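Local coordinates for MstE (PDB 6SBF), which probably cyclises isoprenoid substrates as a monodomain class II (type II) terpene cyclase, building complex scaffolds such as the merosterols, at residues Ser25-Ala30 with Glu297-Asn302; Asp58-Ala63 with Thr112-Gln117; Lys89-Arg94 with Tyr101-Cys106. The protein carries 1 engineered substitution. One frame throughout, in Å; residues are numbered along the deposited sequence.

Contact 1. Residues Ser25-Ala30 with Glu297-Asn302; sequences SNSINA and EQQRPN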
ATOM      1  N   SER A  25      10.001  17.192  11.066  1.00 14.36           N
ATOM      2  CA  SER A  25      10.961  17.482   9.960  1.00 14.13           C
ATOM      3  C   SER A  25      12.159  16.534  10.077  1.00 13.39           C
ATOM      4  O   SER A  25      12.566  15.945   9.077  1.00 14.75           O
ATOM      5  CB  SER A  25      11.409  18.925   9.962  1.00 15.37           C
ATOM      6  OG  SER A  25      10.280  19.771   9.791  1.00 16.91           O
ATOM      7  N   ASN A  26      12.745  16.462  11.257  1.00 12.87           N
ATOM      8  CA  ASN A  26      13.986  15.671  11.463  1.00 14.41           C
ATOM      9  C   ASN A  26      13.725  14.187  11.156  1.00 13.12           C
ATOM     10  O   ASN A  26      14.569  13.516  10.519  1.00 14.36           O
ATOM     11  CB  ASN A  26      14.568  15.924  12.843  1.00 15.81           C
ATOM     12  CG  ASN A  26      15.143  17.337  12.981  1.00 17.37           C
ATOM     13  OD1 ASN A  26      15.270  18.039  11.964  1.00 20.61           O
ATOM     14  ND2 ASN A  26      15.357  17.771  14.216  1.00 19.35           N
ATOM     15  N   SER A  27      12.590  13.697  11.624  1.00 13.48           N
ATOM     16  CA  SER A  27      12.176  12.287  11.433  1.00 13.55           C
ATOM     17  C   SER A  27      11.972  12.000   9.969  1.00 12.60           C
ATOM     18  O   SER A  27      12.527  11.026   9.403  1.00 13.68           O
ATOM     19  CB  SER A  27      10.869  12.043  12.179  1.00 13.39           C
ATOM     20  OG  SER A  27      10.284  10.789  11.810  1.00 15.23           O
ATOM     21  N   ILE A  28      11.229  12.875   9.292  1.00 13.12           N
ATOM     22  CA  ILE A  28      10.986  12.717   7.838  1.00 13.31           C
ATOM     23  C   ILE A  28      12.337  12.712   7.097  1.00 11.91           C
ATOM     24  O   ILE A  28      12.538  11.911   6.199  1.00 13.30           O
ATOM     25  CB  ILE A  28       9.990  13.768   7.356  1.00 12.29           C
ATOM     26  CG1 ILE A  28       8.588  13.487   7.900  1.00 12.91           C
ATOM     27  CG2 ILE A  28      10.044  13.905   5.827  1.00 13.45           C
ATOM     28  CD1 ILE A  28       7.682  14.689   7.903  1.00 13.83           C
ATOM     29  N   ASN A  29      13.185  13.683   7.408  1.00 12.77           N
ATOM     30  CA  ASN A  29      14.454  13.774   6.689  1.00 12.61           C
ATOM     31  C   ASN A  29      15.350  12.566   6.887  1.00 12.47           C
ATOM     32  O   ASN A  29      15.989  12.095   5.941  1.00 13.47           O
ATOM     33  CB  ASN A  29      15.206  15.068   7.034  1.00 14.15           C
ATOM     34  CG  ASN A  29      14.431  16.301   6.565  1.00 14.48           C
ATOM     35  OD1 ASN A  29      13.708  16.218   5.576  1.00 16.16           O
ATOM     36  ND2 ASN A  29      14.654  17.414   7.238  1.00 15.23           N
ATOM     37  N   ALA A  30      15.356  12.037   8.102  1.00 12.77           N
ATOM     38  CA  ALA A  30      16.171  10.831   8.383  1.00 12.82           C
ATOM     39  C   ALA A  30      15.613   9.642   7.590  1.00 11.79           C
ATOM     40  O   ALA A  30      16.398   8.828   7.068  1.00 13.51           O
ATOM     41  CB  ALA A  30      16.211  10.535   9.869  1.00 13.56           C
ATOM     42  N   GLU A 297       8.496   8.232  18.226  1.00 16.44           N
ATOM     43  CA  GLU A 297       9.262   7.480  19.261  1.00 17.60           C
ATOM     44  C   GLU A 297       9.793   6.149  18.732  1.00 16.47           C
ATOM     45  O   GLU A 297      10.884   5.754  19.190  1.00 20.81           O
ATOM     46  CB  GLU A 297       8.434   7.291  20.556  1.00 28.64           C
ATOM     47  CG  GLU A 297       9.166   6.536  21.677  1.00 65.93           C
ATOM     48  CD  GLU A 297       8.560   6.768  23.050  1.00 84.62           C
ATOM     49  OE1 GLU A 297       9.246   6.446  24.051  1.00114.05           O
ATOM     50  OE2 GLU A 297       7.399   7.259  23.113  1.00 84.00           O
ATOM     51  N   GLN A 298       9.085   5.528  17.794  1.00 15.60           N
ATOM     52  CA  GLN A 298       9.424   4.183  17.265  1.00 15.96           C
ATOM     53  C   GLN A 298      10.526   4.230  16.231  1.00 14.67           C
ATOM     54  O   GLN A 298      11.035   3.188  15.880  1.00 15.31           O
ATOM     55  CB  GLN A 298       8.190   3.471  16.718  1.00 17.11           C
ATOM     56  CG  GLN A 298       7.124   3.202  17.782  1.00 20.51           C
ATOM     57  CD  GLN A 298       7.631   2.279  18.876  1.00 23.45           C
ATOM     58  OE1 GLN A 298       8.144   1.237  18.588  1.00 26.30           O
ATOM     59  NE2 GLN A 298       7.516   2.680  20.127  1.00 29.86           N
ATOM     60  N   GLN A 299      10.838   5.405  15.674  1.00 14.30           N
ATOM     61  CA  GLN A 299      11.827   5.436  14.569  1.00 14.32           C
ATOM     62  C   GLN A 299      13.166   4.906  15.085  1.00 13.41           C
ATOM     63  O   GLN A 299      13.585   5.253  16.194  1.00 16.12           O
ATOM     64  CB  GLN A 299      11.956   6.871  14.074  1.00 13.08           C
ATOM     65  CG  GLN A 299      12.726   6.964  12.752  1.00 13.89           C
ATOM     66  CD  GLN A 299      12.675   8.376  12.172  1.00 12.83           C
ATOM     67  OE1 GLN A 299      12.356   9.326  12.901  1.00 14.96           O
ATOM     68  NE2 GLN A 299      12.923   8.475  10.868  1.00 14.04           N
ATOM     69  N   ARG A 300      13.837   4.124  14.245  1.00 14.27           N
ATOM     70  CA  ARG A 300      15.185   3.603  14.534  1.00 14.68           C
ATOM     71  C   ARG A 300      16.246   4.664  14.236  1.00 13.98           C
ATOM     72  O   ARG A 300      16.048   5.628  13.497  1.00 15.61           O
ATOM     73  CB  ARG A 300      15.423   2.322  13.730  1.00 15.97           C
ATOM     74  CG  ARG A 300      14.422   1.243  14.148  1.00 21.46           C
ATOM     75  CD  ARG A 300      14.742  -0.170  13.800  1.00 29.30           C
ATOM     76  NE  ARG A 300      14.568  -0.250  12.374  1.00 32.59           N
ATOM     77  CZ  ARG A 300      14.404  -1.386  11.704  1.00 24.20           C
ATOM     78  NH1 ARG A 300      14.412  -2.547  12.364  1.00 31.57           N
ATOM     79  NH2 ARG A 300      14.310  -1.337  10.394  1.00 22.80           N
ATOM     80  N   PRO A 301      17.468   4.508  14.805  1.00 16.28           N
ATOM     81  CA  PRO A 301      18.522   5.507  14.647  1.00 17.98           C
ATOM     82  C   PRO A 301      18.918   5.773  13.192  1.00 16.86           C
ATOM     83  O   PRO A 301      19.320   6.884  12.886  1.00 20.49           O
ATOM     84  CB  PRO A 301      19.716   4.895  15.369  1.00 22.29           C
ATOM     85  CG  PRO A 301      19.041   4.135  16.467  1.00 24.29           C
ATOM     86  CD  PRO A 301      17.820   3.511  15.827  1.00 19.35           C
ATOM     87  N   ASN A 302      18.792   4.778  12.323  1.00 15.99           N
ATOM     88  CA  ASN A 302      19.139   4.869  10.891  1.00 15.91           C
ATOM     89  C   ASN A 302      18.031   5.534  10.063  1.00 16.11           C
ATOM     90  O   ASN A 302      18.216   5.656   8.842  1.00 16.50           O
ATOM     91  CB  ASN A 302      19.569   3.546  10.284  1.00 18.53           C
ATOM     92  CG  ASN A 302      18.470   2.537  10.085  1.00 16.39           C
ATOM     93  OD1 ASN A 302      17.322   2.824  10.442  1.00 16.74           O
ATOM     94  ND2 ASN A 302      18.839   1.416   9.484  1.00 19.79           N
TER
HETATM   95  O   HOH W   1      19.032   8.776   8.135  1.00 26.75           O
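This is a two-point hydrogen-bonded contact in the alpha6-alpha6 barrel, between Ser27 on helix 18-37 and the amide of Gln299 in the loop leaving helix 282-298, near the surface and far apart in sequence. Gln299 opens the segment Gln299-Arg300-Pro301-Asn302-Gly303-Ser304-Trp305, which fits the Q-X3-G-X-W end of a QW motif, a hallmark of the squalene-hopene cyclase family; its grip on helix 18-37 is consistent with the part QW glutamines play in tying the barrel's helices together. The Gln299 chain runs outward nearly straight (CG anti to the backbone N, chi1 -168°, and CD anti to CA), so its amide reaches the flank of helix 18-37. Both ends of that amide are used on the same serine. Gln299 NE2 donates to Ser27 O at 3.0 Å with an almost linear N-H...O angle of 173°, and the acceptor lies close to the amide plane. Ser27 OG, swung beside its own carbonyl carbon, donates to Gln299 OE1 at 2.8 Å, approaching from above the carbonyl plane rather than along a lone pair. NE2 has a second acceptor in Gly303 O, within the motif itself, so together these bonds fix the rotation of the amide. Trp305, the last residue of the motif, touches both Ser27 and Gln299, and Leu360 of helix 350-363 also packs on Ser27. One turn further along helix 18-37 the contact is slighter: the methyl of Ala30 faces the loop, with CB 4.0 Å from Gln299 NE2. A water joins the two backbones beyond it, donating to Ala30 O at 2.8 Å and, more weakly, to Asn302 O at 3.3 Å.

Contact 2. Residues Asp58-Ala63 with Thr112-Gln117; sequences DEWVTA and TGWALQ
Ala63 and Trp60 on helix 59-69 meet Trp114 and Ala115 on helix 109-121 in a fully buried helix-helix contact of the alpha6-alpha6 barrel. The short segments run in the same general direction, their axes 8.4 Å apart at closest approach and crossing at 37°. With helix 75-90 between them in the chain, they are consistent with two neighbours in one layer of the barrel.

Alkyl packing brings the backbones close. The Ala63 methyl points at the other helix and rests against its main chain, with CB 3.4 Å from Ala115 N. Trp114 CB lies 3.8 Å and Ala115 CB 4.0 Å from Ala63 CB, so the small side chain is received between two consecutive residues, and the CA atoms of Ala63 and Ala115 come within 4.6 Å.

Aromatic contact is looser. Trp114 CD1 sits at the edge of the Trp60 indole, 4.3 Å from Trp60 NE1, and the five-membered rings are inclined at 57°, neither stacked nor edge-to-face. Trp60 swings its ring toward helix 109-121 with CG roughly anti to the backbone N (chi1 165°). There it also touches Asp110 and Thr111, part of the Asp108-Ala-Asp110-Thr111-Thr112 sequence, which fits the DxDTT form of the class II acid motif. Trp114 is flanked by Tyr64, edge-to-face; within its own helix, Gln117 NE2 lies 3.3 Å above the plane of the Trp114 ring, toward its rim.

No hydrogen bond crosses between the segments. Cohesion therefore comes from shape fit and exclusion of solvent, with alanines permitting the close approach and tryptophans filling the space alongside.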
ATOM      1  N   ASP A  58      10.887  -5.641  -6.974  1.00 12.15           N
ATOM      2  CA  ASP A  58      11.541  -4.369  -7.376  1.00 11.42           C
ATOM      3  C   ASP A  58      10.559  -3.436  -8.102  1.00 11.38           C
ATOM      4  O   ASP A  58      10.321  -2.354  -7.558  1.00 12.60           O
ATOM      5  CB  ASP A  58      12.856  -4.612  -8.138  1.00 12.04           C
ATOM      6  CG  ASP A  58      12.881  -5.490  -9.361  1.00 12.62           C
ATOM      7  OD1 ASP A  58      11.861  -5.721 -10.013  1.00 12.61           O
ATOM      8  OD2 ASP A  58      14.011  -5.953  -9.727  1.00 16.43           O
ATOM      9  N   GLU A  59       9.953  -3.848  -9.211  1.00 11.63           N
ATOM     10  CA  GLU A  59       9.039  -2.930  -9.940  1.00 11.81           C
ATOM     11  C   GLU A  59       7.951  -2.466  -8.987  1.00 12.38           C
ATOM     12  O   GLU A  59       7.648  -1.289  -8.900  1.00 12.23           O
ATOM     13  CB  GLU A  59       8.412  -3.611 -11.148  1.00 11.92           C
ATOM     14  CG  GLU A  59       9.398  -4.018 -12.215  1.00 12.82           C
ATOM     15  CD  GLU A  59       8.849  -4.855 -13.340  1.00 13.19           C
ATOM     16  OE1 GLU A  59       7.663  -4.716 -13.702  1.00 14.20           O
ATOM     17  OE2 GLU A  59       9.649  -5.689 -13.903  1.00 14.18           O
ATOM     18  N   TRP A  60       7.279  -3.421  -8.300  1.00 12.27           N
ATOM     19  CA  TRP A  60       6.176  -3.079  -7.398  1.00 11.91           C
ATOM     20  C   TRP A  60       6.671  -2.191  -6.254  1.00 10.72           C
ATOM     21  O   TRP A  60       6.066  -1.153  -5.927  1.00 12.10           O
ATOM     22  CB  TRP A  60       5.558  -4.376  -6.898  1.00 12.81           C
ATOM     23  CG  TRP A  60       4.667  -4.181  -5.714  1.00 12.90           C
ATOM     24  CD1 TRP A  60       3.654  -3.299  -5.555  1.00 14.92           C
ATOM     25  CD2 TRP A  60       4.697  -4.936  -4.507  1.00 14.02           C
ATOM     26  NE1 TRP A  60       3.035  -3.476  -4.351  1.00 14.92           N
ATOM     27  CE2 TRP A  60       3.679  -4.465  -3.677  1.00 14.17           C
ATOM     28  CE3 TRP A  60       5.511  -5.982  -4.087  1.00 15.43           C
ATOM     29  CZ2 TRP A  60       3.393  -5.046  -2.441  1.00 17.42           C
ATOM     30  CZ3 TRP A  60       5.215  -6.547  -2.869  1.00 18.29           C
ATOM     31  CH2 TRP A  60       4.205  -6.073  -2.042  1.00 18.15           C
ATOM     32  N   VAL A  61       7.733  -2.585  -5.586  1.00 10.86           N
ATOM     33  CA  VAL A  61       8.252  -1.881  -4.408  1.00 11.70           C
ATOM     34  C   VAL A  61       8.657  -0.472  -4.832  1.00 10.98           C
ATOM     35  O   VAL A  61       8.347   0.504  -4.106  1.00 11.70           O
ATOM     36  CB  VAL A  61       9.411  -2.640  -3.768  1.00 11.68           C
ATOM     37  CG1 VAL A  61      10.033  -1.834  -2.664  1.00 12.25           C
ATOM     38  CG2 VAL A  61       8.912  -3.959  -3.229  1.00 12.60           C
ATOM     39  N   THR A  62       9.275  -0.319  -5.986  1.00 10.82           N
ATOM     40  CA  THR A  62       9.726   1.016  -6.481  1.00 11.64           C
ATOM     41  C   THR A  62       8.521   1.889  -6.833  1.00 10.92           C
ATOM     42  O   THR A  62       8.545   3.080  -6.498  1.00 11.60           O
ATOM     43  CB  THR A  62      10.709   0.778  -7.622  1.00 11.28           C
ATOM     44  OG1 THR A  62      11.914   0.235  -7.089  1.00 12.24           O
ATOM     45  CG2 THR A  62      11.059   2.049  -8.359  1.00 11.21           C
ATOM     46  N   ALA A  63       7.530   1.329  -7.479  1.00 10.78           N
ATOM     47  CA  ALA A  63       6.302   2.093  -7.824  1.00 11.64           C
ATOM     48  C   ALA A  63       5.659   2.589  -6.523  1.00 11.94           C
ATOM     49  O   ALA A  63       5.184   3.750  -6.431  1.00 11.46           O
ATOM     50  CB  ALA A  63       5.368   1.250  -8.663  1.00 12.21           C
ATOM     51  N   THR A 112       0.830  -2.442 -11.457  1.00 11.18           N
ATOM     52  CA  THR A 112       0.561  -1.486 -12.595  1.00 11.21           C
ATOM     53  C   THR A 112      -0.114  -0.228 -12.086  1.00 12.18           C
ATOM     54  O   THR A 112       0.249   0.881 -12.501  1.00 12.39           O
ATOM     55  CB  THR A 112      -0.192  -2.215 -13.724  1.00 12.04           C
ATOM     56  OG1 THR A 112       0.604  -3.306 -14.203  1.00 12.63           O
ATOM     57  CG2 THR A 112      -0.506  -1.316 -14.857  1.00 12.99           C
ATOM     58  N   GLY A 113      -1.079  -0.351 -11.188  1.00 11.80           N
ATOM     59  CA  GLY A 113      -1.712   0.832 -10.610  1.00 11.72           C
ATOM     60  C   GLY A 113      -0.759   1.715  -9.866  1.00 11.48           C
ATOM     61  O   GLY A 113      -0.763   2.946 -10.084  1.00 12.92           O
ATOM     62  N   TRP A 114       0.105   1.162  -9.033  1.00 11.00           N
ATOM     63  CA  TRP A 114       1.091   1.986  -8.318  1.00 11.89           C
ATOM     64  C   TRP A 114       2.043   2.661  -9.306  1.00 11.42           C
ATOM     65  O   TRP A 114       2.435   3.820  -9.063  1.00 12.03           O
ATOM     66  CB  TRP A 114       1.873   1.179  -7.281  1.00 11.79           C
ATOM     67  CG  TRP A 114       1.029   0.822  -6.097  1.00 11.98           C
ATOM     68  CD1 TRP A 114       0.468  -0.391  -5.801  1.00 13.18           C
ATOM     69  CD2 TRP A 114       0.615   1.711  -5.029  1.00 11.33           C
ATOM     70  NE1 TRP A 114      -0.301  -0.315  -4.665  1.00 13.30           N
ATOM     71  CE2 TRP A 114      -0.197   0.959  -4.144  1.00 12.50           C
ATOM     72  CE3 TRP A 114       0.913   3.050  -4.715  1.00 12.59           C
ATOM     73  CZ2 TRP A 114      -0.783   1.533  -3.035  1.00 12.86           C
ATOM     74  CZ3 TRP A 114       0.340   3.604  -3.592  1.00 13.37           C
ATOM     75  CH2 TRP A 114      -0.509   2.848  -2.753  1.00 13.86           C
ATOM     76  N   ALA A 115       2.467   1.973 -10.324  1.00 11.27           N
ATOM     77  CA  ALA A 115       3.373   2.555 -11.340  1.00 12.31           C
ATOM     78  C   ALA A 115       2.675   3.732 -12.009  1.00 11.91           C
ATOM     79  O   ALA A 115       3.350   4.733 -12.311  1.00 12.59           O
ATOM     80  CB  ALA A 115       3.787   1.515 -12.364  1.00 12.88           C
ATOM     81  N   LEU A 116       1.380   3.638 -12.255  1.00 11.47           N
ATOM     82  CA  LEU A 116       0.589   4.743 -12.821  1.00 11.37           C
ATOM     83  C   LEU A 116       0.459   5.901 -11.847  1.00 11.40           C
ATOM     84  O   LEU A 116       0.423   7.075 -12.328  1.00 13.48           O
ATOM     85  CB  LEU A 116      -0.711   4.214 -13.405  1.00 11.98           C
ATOM     86  CG  LEU A 116      -0.577   3.343 -14.641  1.00 13.14           C
ATOM     87  CD1 LEU A 116      -1.901   2.645 -14.938  1.00 14.44           C
ATOM     88  CD2 LEU A 116      -0.157   4.193 -15.851  1.00 17.00           C
ATOM     89  N   GLN A 117       0.351   5.670 -10.553  1.00 11.88           N
ATOM     90  CA  GLN A 117       0.347   6.760  -9.569  1.00 12.13           C
ATOM     91  C   GLN A 117       1.693   7.477  -9.659  1.00 12.09           C
ATOM     92  O   GLN A 117       1.771   8.710  -9.577  1.00 13.49           O
ATOM     93  CB  GLN A 117       0.051   6.233  -8.168  1.00 12.85           C
ATOM     94  CG  GLN A 117      -1.371   5.722  -7.979  1.00 13.78           C
ATOM     95  CD  GLN A 117      -1.669   5.500  -6.514  1.00 14.02           C
ATOM     96  OE1 GLN A 117      -1.684   6.445  -5.727  1.00 15.81           O
ATOM     97  NE2 GLN A 117      -1.920   4.242  -6.124  1.00 17.08           N
TER

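Contact 3. Residues Lys89-Arg94 with Tyr101-Cys106; sequences KIRDHR and YNYILC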
ATOM      1  N   LYS A  89      10.160   2.371 -17.107  1.00 13.80           N
ATOM      2  CA  LYS A  89      10.005   2.365 -18.584  1.00 14.89           C
ATOM      3  C   LYS A  89      10.914   1.347 -19.265  1.00 14.17           C
ATOM      4  O   LYS A  89      10.511   0.826 -20.314  1.00 15.77           O
ATOM      5  CB  LYS A  89      10.245   3.764 -19.142  1.00 15.22           C
ATOM      6  CG  LYS A  89       9.070   4.703 -18.900  1.00 16.53           C
ATOM      7  CD  LYS A  89       9.193   6.003 -19.639  1.00 20.54           C
ATOM      8  CE  LYS A  89      10.389   6.807 -19.201  1.00 21.16           C
ATOM      9  NZ  LYS A  89      10.443   8.051 -19.963  1.00 25.63           N
ATOM     10  N   ILE A  90      12.085   1.084 -18.670  1.00 13.95           N
ATOM     11  CA  ILE A  90      13.002   0.090 -19.261  1.00 15.36           C
ATOM     12  C   ILE A  90      12.469  -1.328 -19.058  1.00 15.35           C
ATOM     13  O   ILE A  90      12.846  -2.211 -19.817  1.00 16.34           O
ATOM     14  CB  ILE A  90      14.426   0.307 -18.713  1.00 17.22           C
ATOM     15  CG1 ILE A  90      14.970   1.611 -19.292  1.00 20.10           C
ATOM     16  CG2 ILE A  90      15.333  -0.836 -18.967  1.00 22.51           C
ATOM     17  CD1 ILE A  90      16.141   2.189 -18.501  1.00 24.86           C
ATOM     18  N   ARG A  91      11.566  -1.562 -18.087  1.00 14.91           N
ATOM     19  CA  ARG A  91      10.876  -2.866 -17.870  1.00 13.72           C
ATOM     20  C   ARG A  91       9.697  -2.943 -18.841  1.00 14.53           C
ATOM     21  O   ARG A  91       8.513  -2.847 -18.419  1.00 15.30           O
ATOM     22  CB  ARG A  91      10.490  -3.037 -16.406  1.00 14.08           C
ATOM     23  CG  ARG A  91      11.644  -3.173 -15.438  1.00 13.64           C
ATOM     24  CD  ARG A  91      12.365  -4.514 -15.571  1.00 14.01           C
ATOM     25  NE  ARG A  91      13.480  -4.618 -14.667  1.00 12.97           N
ATOM     26  CZ  ARG A  91      13.389  -5.036 -13.404  1.00 13.54           C
ATOM     27  NH1 ARG A  91      12.267  -5.535 -12.891  1.00 13.70           N
ATOM     28  NH2 ARG A  91      14.464  -5.002 -12.645  1.00 13.68           N
ATOM     29  N   ASP A  92      10.001  -3.122 -20.108  1.00 16.14           N
ATOM     30  CA  ASP A  92       9.052  -3.103 -21.229  1.00 16.56           C
ATOM     31  C   ASP A  92       8.967  -4.464 -21.900  1.00 16.31           C
ATOM     32  O   ASP A  92       8.563  -4.543 -23.073  1.00 18.19           O
ATOM     33  CB  ASP A  92       9.460  -2.006 -22.229  1.00 18.40           C
ATOM     34  CG  ASP A  92      10.753  -2.276 -22.988  1.00 22.96           C
ATOM     35  OD1 ASP A  92      11.448  -3.243 -22.617  1.00 24.44           O
ATOM     36  OD2 ASP A  92      11.003  -1.602 -23.959  1.00 33.73           O
ATOM     37  N   HIS A  93       9.287  -5.511 -21.176  1.00 15.70           N
ATOM     38  CA  HIS A  93       9.381  -6.880 -21.727  1.00 16.11           C
ATOM     39  C   HIS A  93       8.041  -7.593 -21.813  1.00 15.11           C
ATOM     40  O   HIS A  93       7.990  -8.632 -22.454  1.00 19.79           O
ATOM     41  CB  HIS A  93      10.420  -7.660 -20.938  1.00 16.54           C
ATOM     42  CG  HIS A  93      10.122  -7.767 -19.481  1.00 16.14           C
ATOM     43  ND1 HIS A  93      10.058  -6.656 -18.660  1.00 16.01           N
ATOM     44  CD2 HIS A  93       9.906  -8.849 -18.681  1.00 15.63           C
ATOM     45  CE1 HIS A  93       9.823  -7.064 -17.427  1.00 15.14           C
ATOM     46  NE2 HIS A  93       9.744  -8.395 -17.406  1.00 15.06           N
ATOM     47  N   ARG A  94       6.991  -7.104 -21.169  1.00 14.86           N
ATOM     48  CA  ARG A  94       5.711  -7.839 -21.169  1.00 15.64           C
ATOM     49  C   ARG A  94       4.822  -7.296 -22.273  1.00 16.92           C
ATOM     50  O   ARG A  94       4.673  -6.093 -22.386  1.00 18.98           O
ATOM     51  CB  ARG A  94       5.039  -7.701 -19.799  1.00 15.22           C
ATOM     52  CG  ARG A  94       5.912  -8.158 -18.647  1.00 15.62           C
ATOM     53  CD  ARG A  94       5.158  -8.109 -17.333  1.00 15.28           C
ATOM     54  NE  ARG A  94       5.999  -8.404 -16.191  1.00 14.29           N
ATOM     55  CZ  ARG A  94       6.799  -7.541 -15.555  1.00 14.18           C
ATOM     56  NH1 ARG A  94       6.848  -6.278 -15.935  1.00 15.21           N
ATOM     57  NH2 ARG A  94       7.563  -7.921 -14.544  1.00 15.59           N
ATOM     58  N   TYR A 101       5.671  -7.935  -9.878  1.00 13.31           N
ATOM     59  CA  TYR A 101       6.415  -7.937  -8.610  1.00 12.50           C
ATOM     60  C   TYR A 101       7.897  -7.637  -8.901  1.00 12.32           C
ATOM     61  O   TYR A 101       8.512  -6.859  -8.211  1.00 12.41           O
ATOM     62  CB  TYR A 101       6.233  -9.316  -7.994  1.00 13.17           C
ATOM     63  CG  TYR A 101       7.058  -9.657  -6.793  1.00 13.58           C
ATOM     64  CD1 TYR A 101       6.771  -9.172  -5.541  1.00 13.58           C
ATOM     65  CD2 TYR A 101       8.159 -10.512  -6.921  1.00 13.29           C
ATOM     66  CE1 TYR A 101       7.514  -9.508  -4.429  1.00 14.51           C
ATOM     67  CE2 TYR A 101       8.917 -10.815  -5.805  1.00 13.88           C
ATOM     68  CZ  TYR A 101       8.631 -10.317  -4.564  1.00 13.34           C
ATOM     69  OH  TYR A 101       9.368 -10.681  -3.476  1.00 14.59           O
ATOM     70  N   ASN A 102       8.421  -8.331  -9.903  1.00 12.18           N
ATOM     71  CA  ASN A 102       9.809  -8.142 -10.354  1.00 12.77           C
ATOM     72  C   ASN A 102       9.874  -8.655 -11.803  1.00 12.69           C
ATOM     73  O   ASN A 102       8.862  -9.002 -12.423  1.00 13.25           O
ATOM     74  CB  ASN A 102      10.858  -8.825  -9.447  1.00 12.74           C
ATOM     75  CG  ASN A 102      10.709 -10.328  -9.413  1.00 12.57           C
ATOM     76  OD1 ASN A 102      10.170 -10.890 -10.372  1.00 13.67           O
ATOM     77  ND2 ASN A 102      11.245 -10.916  -8.331  1.00 14.71           N
ATOM     78  N   TYR A 103      11.081  -8.652 -12.402  1.00 12.63           N
ATOM     79  CA  TYR A 103      11.223  -8.937 -13.838  1.00 13.89           C
ATOM     80  C   TYR A 103      10.612 -10.277 -14.230  1.00 13.53           C
ATOM     81  O   TYR A 103      10.038 -10.410 -15.310  1.00 14.78           O
ATOM     82  CB  TYR A 103      12.709  -8.966 -14.233  1.00 13.78           C
ATOM     83  CG  TYR A 103      12.953  -9.084 -15.709  1.00 13.60           C
ATOM     84  CD1 TYR A 103      13.030  -7.962 -16.507  1.00 15.05           C
ATOM     85  CD2 TYR A 103      13.102 -10.297 -16.324  1.00 15.30           C
ATOM     86  CE1 TYR A 103      13.275  -8.042 -17.868  1.00 16.60           C
ATOM     87  CE2 TYR A 103      13.320 -10.419 -17.691  1.00 17.60           C
ATOM     88  CZ  TYR A 103      13.373  -9.274 -18.471  1.00 17.62           C
ATOM     89  OH  TYR A 103      13.556  -9.407 -19.810  1.00 21.64           O
ATOM     90  N   ILE A 104      10.797 -11.286 -13.368  1.00 14.19           N
ATOM     91  CA  ILE A 104      10.480 -12.677 -13.784  1.00 16.00           C
ATOM     92  C   ILE A 104       8.988 -12.963 -13.576  1.00 14.85           C
ATOM     93  O   ILE A 104       8.482 -13.926 -14.138  1.00 18.28           O
ATOM     94  CB  ILE A 104      11.374 -13.704 -13.086  1.00 17.64           C
ATOM     95  CG1 ILE A 104      11.127 -13.768 -11.577  1.00 19.13           C
ATOM     96  CG2 ILE A 104      12.846 -13.498 -13.439  1.00 20.19           C
ATOM     97  CD1 ILE A 104      11.804 -14.935 -10.932  1.00 22.01           C
ATOM     98  N   LEU A 105       8.289 -12.133 -12.822  1.00 15.06           N
ATOM     99  CA  LEU A 105       6.835 -12.323 -12.650  1.00 14.87           C
ATOM    100  C   LEU A 105       6.047 -11.783 -13.827  1.00 14.30           C
ATOM    101  O   LEU A 105       6.499 -10.823 -14.535  1.00 16.15           O
ATOM    102  CB  LEU A 105       6.334 -11.628 -11.392  1.00 17.14           C
ATOM    103  CG  LEU A 105       5.958 -12.561 -10.253  1.00 19.17           C
ATOM    104  CD1 LEU A 105       4.772 -13.449 -10.649  1.00 20.78           C
ATOM    105  CD2 LEU A 105       7.151 -13.373  -9.756  1.00 20.80           C
ATOM    106  N   CYS A 106       4.867 -12.338 -14.036  1.00 15.61           N
ATOM    107  CA  CYS A 106       3.899 -11.789 -14.985  1.00 15.88           C
ATOM    108  C   CYS A 106       3.406 -10.439 -14.459  1.00 14.70           C
ATOM    109  O   CYS A 106       3.616 -10.069 -13.308  1.00 14.96           O
ATOM    110  CB  CYS A 106       2.739 -12.740 -15.202  1.00 16.95           C
ATOM    111  SG  CYS A 106       1.830 -13.141 -13.687  1.00 18.45           S
TER
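Asn102 to Leu105 form a type I beta turn, closed by Leu105 N donating to Asn102 O at 3.2 Å, and it faces the irregular chain after helix 75-90, where Arg91 centres an inverse gamma turn; both belong to the loop linking helices 75-90 and 109-121 of the alpha6-alpha6 barrel. His93 and Tyr103 make an offset stack, ring centroids 3.8 Å apart and planes only 6° from parallel. The His93 ring is placed there by CG standing between the backbone N and the carbonyl carbon (chi1 59°), and Arg94 CG covers its opposite face, so the imidazole is sandwiched. Arg91 CD comes to the edge of the Tyr103 ring, 3.6 Å from CD1. The guanidinium of Arg91 presents a face to Tyr103 CB and is turned 80° from the phenol; its NH1 makes salt bridges to Asp58 and Glu59. Asn102 is anchored through ND2 to Ala54 O and Ile56 O. Arg94, also paired with Glu59, extends to the far end of the turn and grips a single carbonyl side-on: NE at 3.0 Å and NH2 at 3.1 Å from Leu105 O, which lies in the guanidinium plane.

Contact 1 closes a long loop of the chain, with contact 2 nested inside it and contact 3 nested inside contact 2. Contacts 2 and 3 are neighbours, centres 11 Å apart: helix 75-90, which leads into contact 3, falls between the two helices of contact 2 in sequence. Glu59, at the start of helix 59-69, joins them through two salt bridges, its OE2 2.8 Å from Arg91 NH1 and its OE1 2.8 Å from Arg94 NH1. Contact 1 stands apart, its centre about 25 Å from contact 2 and 33 Å from contact 3, and ties the N-terminal helix 18-37 to the squalene-hopene cyclase-like C-terminal region, bringing early and late parts of the barrel together.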